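Local coordinates for protein DNA double-strand break repair nuclease NurA (Sulfolobus solfataricus, PDB 2YGK) that processes the ends of linear double-stranded DNA as a manganese-dependent nuclease and works with the helicase HerA in double-strand break repair, at residues A[40-45]-A[225-230]; A[33-38]-A[208-213]; A[69-74]-A[95-100]; A[142-147]-A[178-183]; A[127-132]-A[196-201]. All coordinates share one frame; numbering follows the deposited sequence. Where two conformers were deposited one is given.

Contact 1. Residues A[40-45]-A[225-230]; sequences NEYVIN and EKRGFS
The guanidinium of Arg227 donates from NH1 to the carbonyl oxygen of Tyr42, with 2.8 Å between Arg227 NH1 and Tyr42 O. This donor stands above the Tyr42 carbonyl plane, 41° out of it. Arg227 NH1 adds a weak bond to Ile44 O at 3.2 Å. With CG anti to the backbone N (chi1 172°) and the chain extended as far as NE, the arginine runs alongside the Tyr42 side chain, their flat groups 29° apart. Beyond the two segments its NH2 forms a salt bridge with Asp288, which also bonds Tyr42 OH, while NE reaches Leu263 O. Backbone bonds continue the pairing: Tyr42 N lies 2.9 Å from Arg227 O, and Asn40 and Phe229 bond in both directions as an antiparallel hydrogen-bonded pair. Between these two rungs comes Gly228, where a beta carbon would collide with Asn40 O. Asn40 CB sits over one face of the Phe229 ring, 3.6 Å from its centroid, and Tyr42 CB meets the edge of that ring at CE1. Buried and bonded through all three guanidinium nitrogens, Arg227 is probably held from turning; it ties the chain leaving edge strand 39-41 to the start of strand 228-236 and to helix 280-291.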
# COMPACT_ATOMS: atom_id res chain seq x y z
N ASN A 40 -17.92 -0.23 -30.55
CA ASN A 40 -18.06 -0.92 -31.82
C ASN A 40 -18.13 -2.42 -31.60
O ASN A 40 -17.19 -3.01 -31.07
CB ASN A 40 -16.89 -0.58 -32.74
CG ASN A 40 -16.82 0.90 -33.05
OD1 ASN A 40 -17.50 1.41 -33.97
ND2 ASN A 40 -16.00 1.61 -32.26
N GLU A 41 -19.25 -3.02 -31.98
CA GLU A 41 -19.38 -4.47 -31.94
C GLU A 41 -18.46 -5.07 -32.96
O GLU A 41 -18.31 -4.53 -34.04
CB GLU A 41 -20.82 -4.89 -32.19
CG GLU A 41 -21.73 -4.58 -31.04
CD GLU A 41 -23.20 -4.91 -31.27
OE1 GLU A 41 -23.50 -5.91 -32.00
OE2 GLU A 41 -24.05 -4.16 -30.69
N TYR A 42 -17.81 -6.16 -32.62
CA TYR A 42 -17.02 -6.91 -33.57
C TYR A 42 -17.09 -8.36 -33.17
O TYR A 42 -16.24 -8.88 -32.47
CB TYR A 42 -15.58 -6.42 -33.61
CG TYR A 42 -14.74 -7.10 -34.66
CD1 TYR A 42 -15.16 -7.13 -35.99
CD2 TYR A 42 -13.55 -7.71 -34.34
CE1 TYR A 42 -14.40 -7.75 -36.96
CE2 TYR A 42 -12.78 -8.34 -35.31
CZ TYR A 42 -13.20 -8.36 -36.62
OH TYR A 42 -12.45 -8.96 -37.60
N VAL A 43 -18.12 -9.02 -33.65
CA VAL A 43 -18.42 -10.34 -33.17
C VAL A 43 -17.66 -11.49 -33.88
O VAL A 43 -17.43 -12.50 -33.24
CB VAL A 43 -19.96 -10.55 -33.08
CG1 VAL A 43 -20.58 -10.87 -34.45
CG2 VAL A 43 -20.30 -11.62 -32.06
N ILE A 44 -17.23 -11.36 -35.14
CA ILE A 44 -16.55 -12.49 -35.85
C ILE A 44 -15.05 -12.49 -35.66
O ILE A 44 -14.42 -11.45 -35.81
CB ILE A 44 -16.73 -12.47 -37.42
CG1 ILE A 44 -18.20 -12.53 -37.85
CG2 ILE A 44 -16.00 -13.67 -38.07
CD1 ILE A 44 -18.38 -12.63 -39.37
N ASN A 45 -14.48 -13.67 -35.39
CA ASN A 45 -13.01 -13.87 -35.29
C ASN A 45 -12.37 -14.37 -36.60
O ASN A 45 -13.08 -14.78 -37.54
CB ASN A 45 -12.65 -14.83 -34.13
CG ASN A 45 -13.14 -16.29 -34.36
OD1 ASN A 45 -13.71 -16.64 -35.41
ND2 ASN A 45 -12.90 -17.15 -33.37
N GLU A 225 -22.14 -5.38 -23.68
CA GLU A 225 -21.98 -6.80 -23.39
C GLU A 225 -21.11 -7.49 -24.42
O GLU A 225 -20.33 -8.37 -24.07
CB GLU A 225 -23.33 -7.53 -23.32
CG GLU A 225 -23.32 -8.95 -22.64
CD GLU A 225 -23.34 -10.16 -23.62
OE1 GLU A 225 -24.26 -10.24 -24.47
OE2 GLU A 225 -22.46 -11.06 -23.53
N LYS A 226 -21.27 -7.09 -25.69
CA LYS A 226 -20.74 -7.88 -26.80
C LYS A 226 -19.26 -7.60 -27.07
O LYS A 226 -18.72 -6.51 -26.78
CB LYS A 226 -21.56 -7.63 -28.06
CG LYS A 226 -22.94 -8.31 -28.08
CD LYS A 226 -22.84 -9.66 -28.75
CE LYS A 226 -24.08 -10.54 -28.57
NZ LYS A 226 -24.10 -11.68 -29.61
N ARG A 227 -18.58 -8.61 -27.61
CA ARG A 227 -17.20 -8.47 -28.05
C ARG A 227 -17.01 -7.24 -28.95
O ARG A 227 -17.79 -7.01 -29.87
CB ARG A 227 -16.77 -9.73 -28.77
CG ARG A 227 -15.41 -9.69 -29.45
CD ARG A 227 -15.17 -11.00 -30.23
NE ARG A 227 -13.77 -11.25 -30.58
CZ ARG A 227 -13.23 -11.05 -31.79
NH1 ARG A 227 -13.95 -10.53 -32.78
NH2 ARG A 227 -11.95 -11.35 -32.01
N GLY A 228 -15.98 -6.45 -28.70
CA GLY A 228 -15.76 -5.24 -29.46
C GLY A 228 -14.61 -4.33 -29.02
O GLY A 228 -13.67 -4.74 -28.38
N PHE A 229 -14.70 -3.08 -29.44
CA PHE A 229 -13.64 -2.12 -29.22
C PHE A 229 -14.17 -0.73 -29.19
O PHE A 229 -15.21 -0.44 -29.72
CB PHE A 229 -12.57 -2.25 -30.29
CG PHE A 229 -13.03 -1.93 -31.65
CD1 PHE A 229 -13.68 -2.90 -32.42
CD2 PHE A 229 -12.83 -0.67 -32.19
CE1 PHE A 229 -14.12 -2.60 -33.73
CE2 PHE A 229 -13.27 -0.36 -33.48
CZ PHE A 229 -13.91 -1.33 -34.25
N SER A 230 -13.44 0.15 -28.54
CA SER A 230 -13.93 1.50 -28.35
C SER A 230 -13.37 2.43 -29.39
O SER A 230 -12.41 2.11 -30.07
CB SER A 230 -13.42 2.01 -27.01
OG SER A 230 -12.03 2.26 -27.08

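Contact 2. Residues A[33-38]-A[208-213]; sequences DKVNEY and DLFGTD
Tyr38 and Phe210 approach obliquely through Tyr38 CD2 and Phe210 CE1, which lie 3.5 Å apart. The ring planes are nearly parallel, at 26°, but so offset that there is little overlap, with the centroids 5.5 Å apart. Leu209 packs against Tyr38: Leu209 CD2 is 3.9 Å from Tyr38 CD2, and Leu209 O comes to the edge of the tyrosine ring, 3.4 Å from Tyr38 CE2. Phe210 in turn reaches the last turns of helix 17-38, where Val35 CA lies 3.8 Å from Phe210 CE1 and Lys34 O is at the ring's edge. The outer side is looser. Lys34 brings CB to 4.5 Å from Phe210 CD1, and the rest of its extended chain (chi2 177°) leads away from the loop. With only a methyl at Tyr38's place, as in alanine, Phe210 CE1 and Leu209 CD2 would probably lose this partner, and a gap would open between helix and loop. Outside the contact, Asp216 holds the loop by bonding the backbone N of both Leu209 and Phe210, and Phe210 also packs on helix 216-223. No hydrogen bond joins the two segments themselves, which implies that their adhesion rests on apolar and aromatic contact.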
# COMPACT_ATOMS: atom_id res chain seq x y z
N ASP A 33 -26.40 6.76 -23.20
CA ASP A 33 -26.39 7.16 -24.62
C ASP A 33 -25.00 7.11 -25.30
O ASP A 33 -24.83 6.44 -26.33
CB ASP A 33 -27.04 8.56 -24.83
CG ASP A 33 -26.97 9.47 -23.58
OD1 ASP A 33 -26.34 9.10 -22.56
OD2 ASP A 33 -27.57 10.56 -23.62
N LYS A 34 -24.03 7.81 -24.72
CA LYS A 34 -22.71 7.98 -25.35
C LYS A 34 -21.90 6.69 -25.44
O LYS A 34 -21.04 6.55 -26.30
CB LYS A 34 -21.90 9.07 -24.64
CG LYS A 34 -22.52 10.43 -24.83
CD LYS A 34 -21.80 11.54 -24.10
CE LYS A 34 -22.53 12.88 -24.32
NZ LYS A 34 -21.91 14.04 -23.60
N VAL A 35 -22.17 5.73 -24.55
CA VAL A 35 -21.47 4.46 -24.59
C VAL A 35 -21.60 3.85 -25.96
O VAL A 35 -20.62 3.63 -26.65
CB VAL A 35 -22.00 3.46 -23.57
CG1 VAL A 35 -21.61 2.05 -23.95
CG2 VAL A 35 -21.48 3.79 -22.20
N ASN A 36 -22.84 3.61 -26.36
CA ASN A 36 -23.14 2.92 -27.62
C ASN A 36 -22.68 3.73 -28.84
O ASN A 36 -22.29 3.15 -29.85
CB ASN A 36 -24.62 2.56 -27.67
CG ASN A 36 -25.07 1.73 -26.47
OD1 ASN A 36 -24.36 0.81 -26.03
ND2 ASN A 36 -26.24 2.05 -25.92
N GLU A 37 -22.69 5.06 -28.73
CA GLU A 37 -22.02 5.93 -29.68
C GLU A 37 -20.56 5.51 -29.82
O GLU A 37 -20.07 5.35 -30.92
CB GLU A 37 -22.04 7.40 -29.21
CG GLU A 37 -23.43 8.03 -28.92
CD GLU A 37 -24.11 8.62 -30.12
OE1 GLU A 37 -23.50 8.69 -31.20
OE2 GLU A 37 -25.28 9.04 -29.96
N TYR A 38 -19.89 5.34 -28.68
CA TYR A 38 -18.43 5.10 -28.64
C TYR A 38 -17.99 3.65 -28.57
O TYR A 38 -16.82 3.41 -28.36
CB TYR A 38 -17.83 5.76 -27.41
CG TYR A 38 -17.64 7.24 -27.39
CD1 TYR A 38 -18.07 8.08 -28.41
CD2 TYR A 38 -17.03 7.82 -26.29
CE1 TYR A 38 -17.86 9.47 -28.32
CE2 TYR A 38 -16.83 9.15 -26.20
CZ TYR A 38 -17.24 9.98 -27.19
OH TYR A 38 -16.99 11.32 -26.99
N ASP A 208 -10.54 9.73 -20.66
CA ASP A 208 -10.42 10.39 -21.95
C ASP A 208 -11.70 10.30 -22.70
O ASP A 208 -12.10 11.26 -23.33
CB ASP A 208 -9.32 9.73 -22.79
CG ASP A 208 -7.93 10.15 -22.35
OD1 ASP A 208 -7.64 11.37 -22.44
OD2 ASP A 208 -7.14 9.27 -21.93
N LEU A 209 -12.36 9.14 -22.63
CA LEU A 209 -13.57 8.94 -23.44
C LEU A 209 -14.74 9.73 -22.92
O LEU A 209 -15.19 10.67 -23.58
CB LEU A 209 -13.95 7.45 -23.55
CG LEU A 209 -13.18 6.64 -24.57
CD1 LEU A 209 -13.83 5.27 -24.67
CD2 LEU A 209 -13.14 7.35 -25.93
N PHE A 210 -15.22 9.36 -21.73
CA PHE A 210 -16.50 9.83 -21.23
C PHE A 210 -16.41 10.97 -20.23
O PHE A 210 -17.40 11.66 -20.02
CB PHE A 210 -17.25 8.68 -20.59
CG PHE A 210 -17.40 7.50 -21.48
CD1 PHE A 210 -18.24 7.54 -22.58
CD2 PHE A 210 -16.72 6.33 -21.21
CE1 PHE A 210 -18.40 6.43 -23.40
CE2 PHE A 210 -16.86 5.22 -22.03
CZ PHE A 210 -17.71 5.27 -23.12
N GLY A 211 -15.26 11.14 -19.59
CA GLY A 211 -15.06 12.27 -18.68
C GLY A 211 -16.03 12.31 -17.51
O GLY A 211 -16.65 13.34 -17.25
N THR A 212 -16.15 11.18 -16.81
CA THR A 212 -17.11 11.03 -15.72
C THR A 212 -16.38 10.76 -14.41
O THR A 212 -15.15 10.69 -14.38
CB THR A 212 -18.11 9.89 -16.00
OG1 THR A 212 -17.46 8.62 -15.88
CG2 THR A 212 -18.73 10.04 -17.40
N ASP A 213 -17.14 10.62 -13.33
CA ASP A 213 -16.57 10.35 -12.02
C ASP A 213 -15.98 8.96 -11.95
O ASP A 213 -15.14 8.71 -11.09
CB ASP A 213 -17.62 10.51 -10.92
CG ASP A 213 -18.01 11.95 -10.66
OD1 ASP A 213 -17.18 12.86 -10.88
OD2 ASP A 213 -19.16 12.18 -10.23

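Contact 3. Residues A[69-74]-A[95-100]; sequences GIVYAV and IGIFKP
Tyr72 N donates to Gly96 O, 2.7 Å between the two, and Val71 CA adds a C-H...O contact to that oxygen at 3.5 Å. Tyr72 O takes Gly96 N in return, and Ile70 pairs with Phe98 in the same two-way manner, so two hydrogen-bonded pairs enclose the non-hydrogen-bonded pair Val71-Ile97. The strand segments run antiparallel at 149°. With CG between the backbone N and the carbonyl carbon (chi1 70°), the Tyr72 ring lies across the neighbouring strand: Gly96 CA is over one face, 3.9 Å from the centroid, where a beta carbon on that glycine would strike Tyr72 OH. Over the opposite face is Phe98, in a face-to-face stack with centroids 4.3 Å apart and planes at 27°. Tyr72 CE1 stands above the centre of the phenylalanine ring, 3.7 Å from Phe98 CE1. A serine in place of Tyr72 would probably leave Gly96 bare on that face and free the Phe98 ring to turn. Phe98 also makes a cation-pi contact with Arg107, and Ile70 and Tyr72 face helix 104-123. The sheet face carrying Val71 and Ile95 meets helix 313-330, whereas on the outer side of strand 85-98 Gln19 of the second subunit bonds Ile97 N.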
# COMPACT_ATOMS: atom_id res chain seq x y z
N GLY A 69 16.06 -5.81 8.07
CA GLY A 69 15.69 -4.80 7.10
C GLY A 69 14.47 -5.28 6.35
O GLY A 69 13.75 -6.12 6.86
N ILE A 70 14.28 -4.77 5.13
CA ILE A 70 13.19 -5.18 4.25
C ILE A 70 13.64 -6.35 3.40
O ILE A 70 14.38 -6.17 2.43
CB ILE A 70 12.73 -4.05 3.31
CG1 ILE A 70 12.59 -2.72 4.05
CG2 ILE A 70 11.41 -4.44 2.64
CD1 ILE A 70 11.69 -2.81 5.25
N VAL A 71 13.17 -7.54 3.74
CA VAL A 71 13.54 -8.74 3.00
C VAL A 71 12.63 -8.87 1.80
O VAL A 71 11.44 -9.02 1.98
CB VAL A 71 13.38 -10.00 3.85
CG1 VAL A 71 13.69 -11.25 3.02
CG2 VAL A 71 14.29 -9.92 5.11
N TYR A 72 13.19 -8.81 0.59
CA TYR A 72 12.38 -8.81 -0.61
C TYR A 72 12.75 -9.89 -1.60
O TYR A 72 13.83 -10.46 -1.57
CB TYR A 72 12.50 -7.48 -1.33
CG TYR A 72 13.85 -7.28 -1.95
CD1 TYR A 72 14.89 -6.70 -1.22
CD2 TYR A 72 14.11 -7.71 -3.23
CE1 TYR A 72 16.15 -6.52 -1.79
CE2 TYR A 72 15.34 -7.53 -3.80
CZ TYR A 72 16.37 -6.94 -3.08
OH TYR A 72 17.62 -6.77 -3.68
N ALA A 73 11.84 -10.09 -2.53
CA ALA A 73 12.03 -11.05 -3.59
C ALA A 73 11.27 -10.51 -4.78
O ALA A 73 10.12 -10.14 -4.67
CB ALA A 73 11.49 -12.38 -3.16
N VAL A 74 11.94 -10.48 -5.92
CA VAL A 74 11.33 -10.06 -7.18
C VAL A 74 11.56 -11.17 -8.19
O VAL A 74 12.54 -11.94 -8.08
CB VAL A 74 12.01 -8.80 -7.73
CG1 VAL A 74 11.70 -7.58 -6.86
CG2 VAL A 74 13.53 -9.04 -7.86
N ILE A 95 16.35 -12.57 -4.75
CA ILE A 95 15.99 -12.34 -3.32
C ILE A 95 17.05 -11.47 -2.67
O ILE A 95 18.23 -11.58 -2.98
CB ILE A 95 15.95 -13.63 -2.50
CG1 ILE A 95 14.93 -14.62 -3.07
CG2 ILE A 95 15.60 -13.34 -1.06
CD1 ILE A 95 15.02 -16.00 -2.43
N GLY A 96 16.66 -10.62 -1.74
CA GLY A 96 17.60 -9.72 -1.09
C GLY A 96 17.03 -9.01 0.12
O GLY A 96 15.88 -9.28 0.52
N ILE A 97 17.82 -8.09 0.70
CA ILE A 97 17.42 -7.26 1.83
C ILE A 97 17.68 -5.79 1.52
O ILE A 97 18.76 -5.46 1.12
CB ILE A 97 18.26 -7.59 3.08
CG1 ILE A 97 18.18 -9.08 3.42
CG2 ILE A 97 17.82 -6.74 4.28
CD1 ILE A 97 19.12 -9.49 4.58
N PHE A 98 16.71 -4.89 1.72
CA PHE A 98 17.03 -3.45 1.73
C PHE A 98 17.12 -2.92 3.15
O PHE A 98 16.51 -3.46 4.07
CB PHE A 98 15.98 -2.62 1.00
CG PHE A 98 15.97 -2.78 -0.49
CD1 PHE A 98 17.15 -2.96 -1.21
CD2 PHE A 98 14.78 -2.71 -1.19
CE1 PHE A 98 17.12 -3.09 -2.59
CE2 PHE A 98 14.75 -2.85 -2.61
CZ PHE A 98 15.92 -3.04 -3.30
N LYS A 99 17.90 -1.85 3.31
CA LYS A 99 17.94 -1.09 4.53
C LYS A 99 16.58 -0.42 4.70
O LYS A 99 15.95 -0.10 3.69
CB LYS A 99 19.02 -0.01 4.48
CG LYS A 99 20.42 -0.53 4.39
CD LYS A 99 21.43 0.56 4.73
CE LYS A 99 22.69 0.47 3.86
NZ LYS A 99 23.74 1.43 4.35
N PRO A 100 16.15 -0.21 5.96
CA PRO A 100 14.86 0.39 6.28
C PRO A 100 14.65 1.74 5.62
O PRO A 100 15.58 2.53 5.57
CB PRO A 100 14.92 0.54 7.80
CG PRO A 100 15.80 -0.53 8.24
CD PRO A 100 16.82 -0.69 7.18

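Contact 4. Residues A[142-147]-A[178-183]; sequences NKVDIQ and LMLLNQ
The irregular segment 142-147 passes beside helix 171-193 with its nearest alpha carbons, those of Val144 and Leu180, 7.1 Å apart, so the backbones do not pair and helix side chains reach across to the loop. Val144 provides most of the contact by splitting its two methyls between neighbouring helix residues. Val144 CG2 rests 3.7 Å from CB of Met179, a selenomethionine, and Val144 CG1 lies 4.0 Å from Leu180 CG; both pairs of side chains meet at a slant. Met179 has two conformers, so its side-chain contacts are tentative; in one of them a bend at chi3 (69°) carries the terminal methyl towards the start of the loop. One turn further along the helix, Gln183 extends its amide the same way, with Gln183 NE2 3.1 Å from Asn142 O; NE2 is hydrogen-bonded to Ile140 O, just before the segment. On the flank of the helix Phe149 touches both Val144 and Leu180. The arrangement is that of a connecting loop, between helices 136-140 and 151-159, laid along a long helix through apolar side chains.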
# COMPACT_ATOMS: atom_id res chain seq x y z
N ASN A 142 6.69 8.52 -13.13
CA ASN A 142 6.62 9.99 -13.06
C ASN A 142 7.91 10.64 -13.52
O ASN A 142 8.88 9.97 -13.81
CB ASN A 142 6.30 10.47 -11.63
CG ASN A 142 4.89 10.07 -11.15
OD1 ASN A 142 3.98 9.82 -11.96
ND2 ASN A 142 4.71 10.03 -9.82
N LYS A 143 7.89 11.96 -13.56
CA LYS A 143 9.03 12.75 -13.99
C LYS A 143 10.13 12.74 -12.90
O LYS A 143 9.82 12.79 -11.71
CB LYS A 143 8.53 14.17 -14.31
CG LYS A 143 7.30 14.19 -15.28
CD LYS A 143 7.02 15.58 -15.89
CE LYS A 143 5.96 15.51 -17.00
NZ LYS A 143 5.90 16.77 -17.81
N VAL A 144 11.40 12.67 -13.32
CA VAL A 144 12.55 12.52 -12.40
C VAL A 144 13.61 13.65 -12.39
O VAL A 144 14.10 14.10 -13.43
CB VAL A 144 13.27 11.21 -12.68
CG1 VAL A 144 14.77 11.39 -12.64
CG2 VAL A 144 12.83 10.13 -11.69
N ASP A 145 13.99 14.09 -11.19
CA ASP A 145 14.99 15.14 -11.06
C ASP A 145 16.36 14.64 -11.53
O ASP A 145 17.00 13.83 -10.85
CB ASP A 145 15.07 15.61 -9.61
CG ASP A 145 16.00 16.80 -9.44
OD1 ASP A 145 16.55 17.30 -10.45
OD2 ASP A 145 16.18 17.24 -8.28
N ILE A 146 16.81 15.14 -12.69
CA ILE A 146 18.02 14.64 -13.36
C ILE A 146 19.24 15.43 -12.96
O ILE A 146 20.20 15.47 -13.74
CB ILE A 146 17.93 14.73 -14.93
CG1 ILE A 146 17.71 16.19 -15.38
CG2 ILE A 146 16.81 13.78 -15.46
CD1 ILE A 146 18.58 16.66 -16.60
N GLN A 147 19.20 16.05 -11.78
CA GLN A 147 20.23 17.02 -11.38
C GLN A 147 20.95 16.63 -10.08
O GLN A 147 22.01 17.17 -9.74
CB GLN A 147 19.60 18.42 -11.21
CG GLN A 147 18.80 18.92 -12.41
CD GLN A 147 18.44 20.40 -12.30
OE1 GLN A 147 19.17 21.19 -11.67
NE2 GLN A 147 17.31 20.79 -12.92
N LEU A 178 16.26 4.03 -10.23
CA LEU A 178 15.44 2.93 -10.76
C LEU A 178 14.34 3.45 -11.69
O LEU A 178 14.06 2.85 -12.70
CB LEU A 178 14.85 2.07 -9.65
CG LEU A 178 15.84 1.10 -9.00
CD1 LEU A 178 15.39 0.59 -7.60
CD2 LEU A 178 16.10 -0.05 -9.93
N MSE A 179 13.74 4.58 -11.35
CA MSE A 179 12.75 5.21 -12.21
C MSE A 179 13.36 5.52 -13.57
O MSE A 179 12.79 5.17 -14.61
CB MSE A 179 12.24 6.50 -11.57
CG MSE A 179 11.31 6.24 -10.41
SE MSE A 179 10.68 7.87 -9.59
CE MSE A 179 9.54 8.50 -11.05
N LEU A 180 14.53 6.16 -13.57
CA LEU A 180 15.25 6.45 -14.81
C LEU A 180 15.51 5.19 -15.63
O LEU A 180 15.19 5.15 -16.82
CB LEU A 180 16.59 7.14 -14.52
CG LEU A 180 16.67 8.65 -14.79
CD1 LEU A 180 18.11 9.12 -14.62
CD2 LEU A 180 16.17 9.02 -16.18
N LEU A 181 16.05 4.16 -14.99
CA LEU A 181 16.30 2.88 -15.66
C LEU A 181 15.07 2.37 -16.42
O LEU A 181 15.15 1.98 -17.59
CB LEU A 181 16.76 1.82 -14.65
CG LEU A 181 17.20 0.50 -15.29
CD1 LEU A 181 18.23 0.75 -16.39
CD2 LEU A 181 17.71 -0.49 -14.26
N ASN A 182 13.93 2.36 -15.75
CA ASN A 182 12.71 1.96 -16.43
C ASN A 182 12.40 2.83 -17.67
O ASN A 182 12.05 2.30 -18.72
CB ASN A 182 11.56 1.98 -15.47
CG ASN A 182 11.74 1.01 -14.34
OD1 ASN A 182 12.56 0.11 -14.43
ND2 ASN A 182 10.98 1.18 -13.28
N GLN A 183 12.54 4.14 -17.55
CA GLN A 183 12.26 5.05 -18.68
C GLN A 183 13.19 4.75 -19.86
O GLN A 183 12.76 4.74 -21.01
CB GLN A 183 12.36 6.52 -18.26
CG GLN A 183 11.20 7.00 -17.38
CD GLN A 183 11.25 8.47 -16.97
OE1 GLN A 183 12.27 9.16 -17.13
NE2 GLN A 183 10.14 8.96 -16.43

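Contact 5. Residues A[127-132]-A[196-201]; sequences GDYILM and NVLWIS
Met132, a selenomethionine, lies over one face of the Trp199 indole, its CG 3.7 Å from the centroid of the six-membered ring. Met132 SE is 5.0 Å from the centroid of the Trp199 six-membered ring and oblique, a Met-aromatic contact secondary to the CH-pi one. CG is turned beside the backbone N (chi1 -47°), and bends at chi2 and chi3 lead the chain away from its strand, alongside Trp199. Val197 CG1 shares the same indole face and touches Met132 CG at 3.8 Å. On the opposite side of the sheet Leu131 and Leu198 lie side by side, with 3.7 Å between Leu131 CD2 and Leu198 CB. The strands run parallel at 22°, joined by four backbone bonds, among them Leu198 N to Ile130 O at 2.8 Å and 178°. Helix 104-123 packs against both Met132 and Trp199. Asp133, which follows directly, binds manganese together with Asp58. Neighbouring parallel strands, with one metal-binding aspartate at the end of strand 129-133 and the other within strand 54-65, fit the RNase H-like core to which the NurA family is assigned.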
# COMPACT_ATOMS: atom_id res chain seq x y z
N GLY A 127 8.85 -13.19 -31.03
CA GLY A 127 7.43 -13.24 -31.38
C GLY A 127 7.00 -12.18 -32.37
O GLY A 127 7.81 -11.38 -32.82
N ASP A 128 5.72 -12.19 -32.72
CA ASP A 128 5.17 -11.19 -33.60
C ASP A 128 4.70 -9.99 -32.80
O ASP A 128 4.71 -8.86 -33.29
CB ASP A 128 3.98 -11.77 -34.39
CG ASP A 128 4.37 -13.00 -35.23
OD1 ASP A 128 5.43 -12.96 -35.91
OD2 ASP A 128 3.63 -14.01 -35.19
N TYR A 129 4.22 -10.26 -31.59
CA TYR A 129 3.83 -9.22 -30.67
C TYR A 129 4.39 -9.51 -29.27
O TYR A 129 4.71 -10.67 -28.93
CB TYR A 129 2.32 -9.16 -30.56
CG TYR A 129 1.56 -8.70 -31.78
CD1 TYR A 129 1.24 -7.35 -31.94
CD2 TYR A 129 1.08 -9.60 -32.72
CE1 TYR A 129 0.49 -6.90 -33.02
CE2 TYR A 129 0.33 -9.15 -33.84
CZ TYR A 129 0.03 -7.79 -33.98
OH TYR A 129 -0.72 -7.30 -35.06
N ILE A 130 4.51 -8.45 -28.49
CA ILE A 130 4.94 -8.56 -27.10
C ILE A 130 3.82 -8.04 -26.24
O ILE A 130 3.33 -6.95 -26.47
CB ILE A 130 6.19 -7.72 -26.83
CG1 ILE A 130 7.34 -8.18 -27.71
CG2 ILE A 130 6.63 -7.84 -25.35
CD1 ILE A 130 8.55 -7.34 -27.51
N LEU A 131 3.38 -8.83 -25.28
CA LEU A 131 2.35 -8.40 -24.35
C LEU A 131 2.96 -8.10 -23.00
O LEU A 131 3.48 -9.00 -22.34
CB LEU A 131 1.31 -9.50 -24.18
CG LEU A 131 0.82 -10.12 -25.46
CD1 LEU A 131 -0.26 -11.15 -25.15
CD2 LEU A 131 0.28 -8.98 -26.37
N MSE A 132 2.90 -6.85 -22.59
CA MSE A 132 3.24 -6.44 -21.24
C MSE A 132 1.97 -6.31 -20.42
O MSE A 132 0.91 -5.92 -20.95
CB MSE A 132 3.91 -5.06 -21.22
CG MSE A 132 5.03 -4.85 -22.23
SE MSE A 132 6.65 -5.81 -21.83
CE MSE A 132 6.95 -5.22 -20.03
N ASN A 196 4.74 -3.22 -32.20
CA ASN A 196 4.58 -4.64 -31.89
C ASN A 196 4.38 -4.91 -30.38
O ASN A 196 4.21 -6.04 -29.96
CB ASN A 196 5.78 -5.44 -32.42
CG ASN A 196 5.97 -5.34 -33.97
OD1 ASN A 196 5.03 -5.11 -34.73
ND2 ASN A 196 7.22 -5.54 -34.40
N VAL A 197 4.44 -3.86 -29.56
CA VAL A 197 4.27 -4.03 -28.13
C VAL A 197 2.85 -3.62 -27.72
O VAL A 197 2.39 -2.50 -28.03
CB VAL A 197 5.27 -3.21 -27.30
CG1 VAL A 197 5.23 -3.69 -25.89
CG2 VAL A 197 6.65 -3.35 -27.86
N LEU A 198 2.16 -4.51 -27.02
CA LEU A 198 0.82 -4.27 -26.57
C LEU A 198 0.90 -4.23 -25.09
O LEU A 198 1.30 -5.19 -24.46
CB LEU A 198 -0.10 -5.40 -26.99
CG LEU A 198 -0.23 -5.61 -28.50
CD1 LEU A 198 -1.26 -6.65 -28.78
CD2 LEU A 198 -0.56 -4.30 -29.22
N TRP A 199 0.50 -3.09 -24.54
CA TRP A 199 0.55 -2.88 -23.15
C TRP A 199 -0.87 -3.04 -22.61
O TRP A 199 -1.70 -2.14 -22.73
CB TRP A 199 1.07 -1.47 -22.89
CG TRP A 199 2.40 -1.19 -23.54
CD1 TRP A 199 2.64 -0.79 -24.84
CD2 TRP A 199 3.67 -1.22 -22.90
NE1 TRP A 199 3.98 -0.59 -25.04
CE2 TRP A 199 4.64 -0.85 -23.87
CE3 TRP A 199 4.09 -1.51 -21.60
CZ2 TRP A 199 6.00 -0.77 -23.57
CZ3 TRP A 199 5.42 -1.43 -21.31
CH2 TRP A 199 6.37 -1.06 -22.30
N ILE A 200 -1.13 -4.15 -21.95
CA ILE A 200 -2.49 -4.50 -21.60
C ILE A 200 -2.75 -4.42 -20.11
O ILE A 200 -1.95 -4.94 -19.32
CB ILE A 200 -2.76 -5.92 -22.06
CG1 ILE A 200 -2.71 -5.93 -23.59
CG2 ILE A 200 -4.06 -6.41 -21.54
CD1 ILE A 200 -2.88 -7.27 -24.18
N SER A 201 -3.87 -3.79 -19.73
CA SER A 201 -4.27 -3.75 -18.35
C SER A 201 -5.75 -4.06 -18.12
O SER A 201 -6.59 -3.66 -18.89
CB SER A 201 -3.88 -2.39 -17.66
OG SER A 201 -4.21 -1.21 -18.40

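From the N terminus, helix 17-38 opens contact 2 and the strand that follows it opens contact 1. Contact 2 closes first, at 208-213, and contact 1 at 225-230, so the two cross along the chain; they also touch, Ser230 CB lying 3.9 Å from Tyr38 O. Between their ends lie the other three. Contact 3 lies in the hairpin of strands 70-82 and 85-98, and closes before contact 5 begins at strand 129-133; contact 4 forms and closes within the loop that contact 5 completes at strand 197-201. Contacts 1, 3 and 5 belong to one mixed sheet: contacts 1 and 3 involve its opposite outermost strands, the centres of contacts 1 and 3 being about 45 Å apart, and contact 5 its central parallel strands.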